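Local atomic coordinates of oxidoreductase, NAD-binding/iron-sulfur cluster-binding protein (Nitratireductor pacificus pht-3B, PDB entry 6ZXU), a protein that acts as a catabolic reductive dehalogenase, probably removing halogens from its substrates with the help of cobalamin and two [4Fe-4S] clusters. Residues T85-L95 with R188-F198. Residues are numbered along the deposited sequence; the frame is centred on the assembly and turned at random.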
loop_
_atom_site.group_PDB
_atom_site.type_symbol
_atom_site.label_atom_id
_atom_site.label_comp_id
_atom_site.label_asym_id
_atom_site.label_seq_id
_atom_site.Cartn_x
_atom_site.Cartn_y
_atom_site.Cartn_z
ATOM N N THR A 85 -0.189 -1.370 -20.199
ATOM C CA THR A 85 -0.893 -1.194 -21.454
ATOM C C THR A 85 -1.755 -2.357 -21.950
ATOM O O THR A 85 -2.857 -2.154 -22.458
ATOM C CB THR A 85 0.099 -0.832 -22.554
ATOM O OG1 THR A 85 0.788 0.371 -22.189
ATOM C CG2 THR A 85 -0.593 -0.665 -23.852
ATOM N N ARG A 86 -1.329 -3.589 -21.689
ATOM C CA ARG A 86 -2.101 -4.792 -22.043
ATOM C C ARG A 86 -3.430 -4.845 -21.335
ATOM O O ARG A 86 -4.314 -5.600 -21.719
ATOM C CB ARG A 86 -1.280 -6.073 -21.695
ATOM C CG ARG A 86 0.145 -5.929 -22.257
ATOM C CD ARG A 86 0.984 -7.170 -22.425
ATOM N NE ARG A 86 0.970 -8.097 -21.298
ATOM C CZ ARG A 86 0.257 -9.227 -21.225
ATOM N NH1 ARG A 86 0.382 -10.014 -20.141
ATOM N NH2 ARG A 86 -0.585 -9.574 -22.213
ATOM N N PHE A 87 -3.613 -4.068 -20.283
ATOM C CA PHE A 87 -4.856 -4.187 -19.526
ATOM C C PHE A 87 -5.745 -2.896 -19.587
ATOM O O PHE A 87 -6.703 -2.758 -18.794
ATOM C CB PHE A 87 -4.533 -4.555 -18.050
ATOM C CG PHE A 87 -3.572 -5.718 -17.928
ATOM C CD1 PHE A 87 -3.981 -6.981 -18.349
ATOM C CD2 PHE A 87 -2.282 -5.538 -17.518
ATOM C CE1 PHE A 87 -3.104 -8.046 -18.366
ATOM C CE2 PHE A 87 -1.423 -6.608 -17.483
ATOM C CZ PHE A 87 -1.827 -7.855 -17.898
ATOM N N LEU A 88 -5.433 -2.004 -20.511
ATOM C CA LEU A 88 -6.253 -0.819 -20.775
ATOM C C LEU A 88 -7.568 -1.191 -21.438
ATOM O O LEU A 88 -8.577 -0.476 -21.329
ATOM C CB LEU A 88 -5.498 0.150 -21.645
ATOM C CG LEU A 88 -4.256 0.717 -21.091
ATOM C CD1 LEU A 88 -3.516 1.535 -22.130
ATOM C CD2 LEU A 88 -4.459 1.585 -19.853
ATOM N N ASP A 89 -7.629 -2.367 -22.054
ATOM C CA ASP A 89 -8.943 -2.929 -22.425
ATOM C C ASP A 89 -8.995 -4.401 -22.067
ATOM O O ASP A 89 -8.002 -4.990 -21.683
ATOM C CB ASP A 89 -9.168 -2.815 -23.914
ATOM C CG ASP A 89 -10.708 -2.589 -24.292
ATOM O OD1 ASP A 89 -11.654 -2.966 -23.475
ATOM O OD2 ASP A 89 -10.911 -2.032 -25.448
ATOM N N GLY A 90 -10.173 -4.953 -22.102
ATOM C CA GLY A 90 -10.387 -6.294 -21.629
ATOM C C GLY A 90 -11.836 -6.731 -21.777
ATOM O O GLY A 90 -12.719 -5.994 -22.210
ATOM N N PRO A 91 -12.111 -7.946 -21.329
ATOM C CA PRO A 91 -13.494 -8.399 -21.281
ATOM C C PRO A 91 -14.421 -7.591 -20.361
ATOM O O PRO A 91 -14.019 -7.139 -19.254
ATOM C CB PRO A 91 -13.376 -9.841 -20.727
ATOM C CG PRO A 91 -12.107 -9.857 -19.937
ATOM C CD PRO A 91 -11.181 -8.860 -20.641
ATOM N N VAL A 92 -15.686 -7.498 -20.781
ATOM C CA VAL A 92 -16.714 -6.824 -20.006
ATOM C C VAL A 92 -17.619 -7.907 -19.372
ATOM O O VAL A 92 -18.072 -8.815 -20.028
ATOM C CB VAL A 92 -17.509 -5.906 -20.925
ATOM C CG1 VAL A 92 -18.509 -5.120 -20.161
ATOM C CG2 VAL A 92 -16.565 -4.996 -21.688
ATOM N N ALA A 93 -17.845 -7.804 -18.087
ATOM C CA ALA A 93 -18.719 -8.690 -17.406
ATOM C C ALA A 93 -20.196 -8.433 -17.793
ATOM O O ALA A 93 -20.569 -7.332 -18.214
ATOM C CB ALA A 93 -18.530 -8.522 -15.905
ATOM N N PRO A 94 -21.065 -9.415 -17.537
ATOM C CA PRO A 94 -22.482 -9.170 -17.627
ATOM C C PRO A 94 -22.945 -8.110 -16.648
ATOM O O PRO A 94 -22.405 -7.981 -15.509
ATOM C CB PRO A 94 -23.125 -10.526 -17.235
ATOM C CG PRO A 94 -22.055 -11.508 -17.391
ATOM C CD PRO A 94 -20.772 -10.782 -17.065
ATOM N N LEU A 95 -23.924 -7.335 -17.100
ATOM C CA LEU A 95 -24.470 -6.308 -16.265
ATOM C C LEU A 95 -25.429 -6.907 -15.269
ATOM O O LEU A 95 -26.355 -7.609 -15.623
ATOM C CB LEU A 95 -25.147 -5.270 -17.122
ATOM C CG LEU A 95 -25.651 -4.049 -16.397
ATOM C CD1 LEU A 95 -24.541 -3.044 -16.167
ATOM C CD2 LEU A 95 -26.791 -3.399 -17.175
ATOM N N ARG A 188 -15.395 -2.143 -16.338
ATOM C CA ARG A 188 -15.675 -3.364 -17.128
ATOM C C ARG A 188 -16.252 -4.487 -16.281
ATOM O O ARG A 188 -17.180 -5.174 -16.684
ATOM C CB ARG A 188 -14.458 -3.822 -17.875
ATOM C CG ARG A 188 -14.096 -2.953 -19.057
ATOM C CD ARG A 188 -13.053 -3.603 -19.937
ATOM N NE ARG A 188 -11.761 -3.877 -19.234
ATOM C CZ ARG A 188 -10.714 -3.088 -19.206
ATOM N NH1 ARG A 188 -10.714 -1.842 -19.750
ATOM N NH2 ARG A 188 -9.627 -3.476 -18.549
ATOM N N TRP A 189 -15.783 -4.633 -15.053
ATOM C CA TRP A 189 -16.355 -5.625 -14.144
ATOM C C TRP A 189 -17.717 -5.291 -13.591
ATOM O O TRP A 189 -18.462 -6.175 -13.146
ATOM C CB TRP A 189 -15.393 -5.898 -12.990
ATOM C CG TRP A 189 -14.373 -6.945 -13.311
ATOM C CD1 TRP A 189 -13.049 -6.773 -13.692
ATOM C CD2 TRP A 189 -14.620 -8.345 -13.334
ATOM N NE1 TRP A 189 -12.463 -8.000 -13.905
ATOM C CE2 TRP A 189 -13.390 -8.987 -13.684
ATOM C CE3 TRP A 189 -15.766 -9.139 -13.068
ATOM C CZ2 TRP A 189 -13.276 -10.381 -13.813
ATOM C CZ3 TRP A 189 -15.647 -10.566 -13.188
ATOM C CH2 TRP A 189 -14.405 -11.152 -13.554
ATOM N N MET A 190 -18.077 -4.006 -13.587
ATOM C CA MET A 190 -19.414 -3.549 -13.220
ATOM C C MET A 190 -20.413 -3.703 -14.400
ATOM O O MET A 190 -21.621 -3.592 -14.202
ATOM C CB MET A 190 -19.351 -2.087 -12.787
ATOM C CG MET A 190 -18.884 -1.939 -11.353
ATOM S SD MET A 190 -19.173 -0.252 -10.703
ATOM C CE MET A 190 -18.301 0.804 -11.879
ATOM N N GLY A 191 -19.904 -3.985 -15.606
ATOM C CA GLY A 191 -20.764 -4.376 -16.723
ATOM C C GLY A 191 -20.749 -3.374 -17.863
ATOM O O GLY A 191 -21.535 -3.527 -18.786
ATOM N N PHE A 192 -19.825 -2.414 -17.873
ATOM C CA PHE A 192 -19.810 -1.356 -18.862
ATOM C C PHE A 192 -18.537 -1.347 -19.600
ATOM O O PHE A 192 -17.456 -1.431 -18.995
ATOM C CB PHE A 192 -20.034 0.057 -18.199
ATOM C CG PHE A 192 -21.288 0.175 -17.425
ATOM C CD1 PHE A 192 -21.379 -0.318 -16.122
ATOM C CD2 PHE A 192 -22.425 0.730 -17.994
ATOM C CE1 PHE A 192 -22.566 -0.299 -15.416
ATOM C CE2 PHE A 192 -23.590 0.779 -17.285
ATOM C CZ PHE A 192 -23.669 0.290 -15.985
ATOM N N PRO A 193 -18.577 -1.280 -20.925
ATOM C CA PRO A 193 -17.352 -1.112 -21.680
ATOM C C PRO A 193 -16.608 0.148 -21.328
ATOM O O PRO A 193 -17.192 1.202 -21.050
ATOM C CB PRO A 193 -17.845 -1.040 -23.132
ATOM C CG PRO A 193 -19.068 -1.907 -23.097
ATOM C CD PRO A 193 -19.727 -1.562 -21.811
ATOM N N ALA A 194 -15.316 0.028 -21.266
ATOM C CA ALA A 194 -14.401 1.114 -20.825
ATOM C C ALA A 194 -12.993 0.836 -21.254
ATOM O O ALA A 194 -12.553 -0.334 -21.335
ATOM C CB ALA A 194 -14.473 1.234 -19.309
ATOM N N ARG A 195 -12.316 1.863 -21.614
ATOM C CA ARG A 195 -10.995 1.748 -22.170
ATOM C C ARG A 195 -10.100 2.811 -21.520
ATOM O O ARG A 195 -10.511 3.978 -21.349
ATOM C CB ARG A 195 -11.067 1.982 -23.665
ATOM C CG ARG A 195 -9.770 2.226 -24.411
ATOM C CD ARG A 195 -8.886 1.045 -24.422
ATOM N NE ARG A 195 -8.027 0.931 -25.608
ATOM C CZ ARG A 195 -6.880 1.539 -25.852
ATOM N NH1 ARG A 195 -6.311 2.427 -25.047
ATOM N NH2 ARG A 195 -6.242 1.235 -27.004
ATOM N N GLY A 196 -8.875 2.421 -21.120
ATOM C CA GLY A 196 -7.920 3.316 -20.531
ATOM C C GLY A 196 -6.991 3.859 -21.576
ATOM O O GLY A 196 -6.755 3.226 -22.612
ATOM N N HIS A 197 -6.494 5.037 -21.316
ATOM C CA HIS A 197 -5.620 5.734 -22.226
ATOM C C HIS A 197 -4.546 6.442 -21.483
ATOM O O HIS A 197 -4.799 7.019 -20.395
ATOM C CB HIS A 197 -6.428 6.793 -23.082
ATOM C CG HIS A 197 -7.702 6.297 -23.666
ATOM N ND1 HIS A 197 -7.859 5.966 -24.999
ATOM C CD2 HIS A 197 -8.901 6.064 -23.093
ATOM C CE1 HIS A 197 -9.093 5.574 -25.218
ATOM N NE2 HIS A 197 -9.754 5.637 -24.083
ATOM N N PHE A 198 -3.350 6.507 -22.049
ATOM C CA PHE A 198 -2.317 7.359 -21.515
ATOM C C PHE A 198 -1.372 7.613 -22.663
ATOM O O PHE A 198 -1.623 7.167 -23.781
ATOM C CB PHE A 198 -1.612 6.728 -20.305
ATOM C CG PHE A 198 -0.598 5.668 -20.661
ATOM C CD1 PHE A 198 -1.030 4.489 -21.174
ATOM C CD2 PHE A 198 0.758 5.883 -20.493
ATOM C CE1 PHE A 198 -0.109 3.536 -21.541
ATOM C CE2 PHE A 198 1.679 4.919 -20.802
ATOM C CZ PHE A 198 1.239 3.765 -21.398
HETATM O O HOH W 1 -14.464 -2.338 -23.022
HETATM O O HOH W 2 -9.036 -1.167 -27.180
HETATM O O HOH W 3 -11.855 -6.531 -18.195
HETATM O O HOH W 4 -22.106 -6.102 -19.771
HETATM O O HOH W 5 -20.958 -7.222 -13.336
#
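Arg188 fills the hollow on the inner side of the bend Phe87-Gly90. Its chain turns at chi3 (-61°), which brings the guanidinium flat under the peptide joining Asp89 to Gly90. Gly90 N sits 3.4 Å above the guanidinium plane. NH2 gives a hydrogen bond to Phe87 O, and NH1 bonds both Leu88 O and, in the guanidinium plane, Ala194 O at 2.9 Å. Leu88 O is gripped from opposite faces by Arg188 NH1 and by Gly196 N, the latter bond being 2.9 Å long and nearly straight (166°). With an alanine at this position the hollow under Gly90 would probably be left unfilled, and Phe87 O, Leu88 O and Ala194 O would lose their guanidinium partner.

Gly196 has no side chain, and its bare backbone makes the dent that takes Leu88. Leu88 CD2 lies 3.9 Å from Gly196 CA, and a CB on Gly196 would clash with it. Leu88 CD1 also reaches the edge of the Phe198 ring. Asp89 makes no salt bridge with Arg188 or Arg195, though their charges probably attract it. One water joins its OD2 to Arg195 NE, another its OD1 to Ala194 N.

At the other end, Ala93 N bonds Arg188 O, and Ala93 CB rests on Trp189 O. Val92 CG1 sits against the backbone of Gly191 and Pro193 CD. Leu95 CD1 covers the bare Gly191 and touches Phe192 CZ at 3.5 Å.

The loop after helix 74-85 thus runs along the end of helix 168-190 and the edge strand 194-198 of a four-stranded antiparallel sheet. Gly191 ends that helix in a Schellman motif, the classic glycine turn-off from a helix, here leading into the sheet.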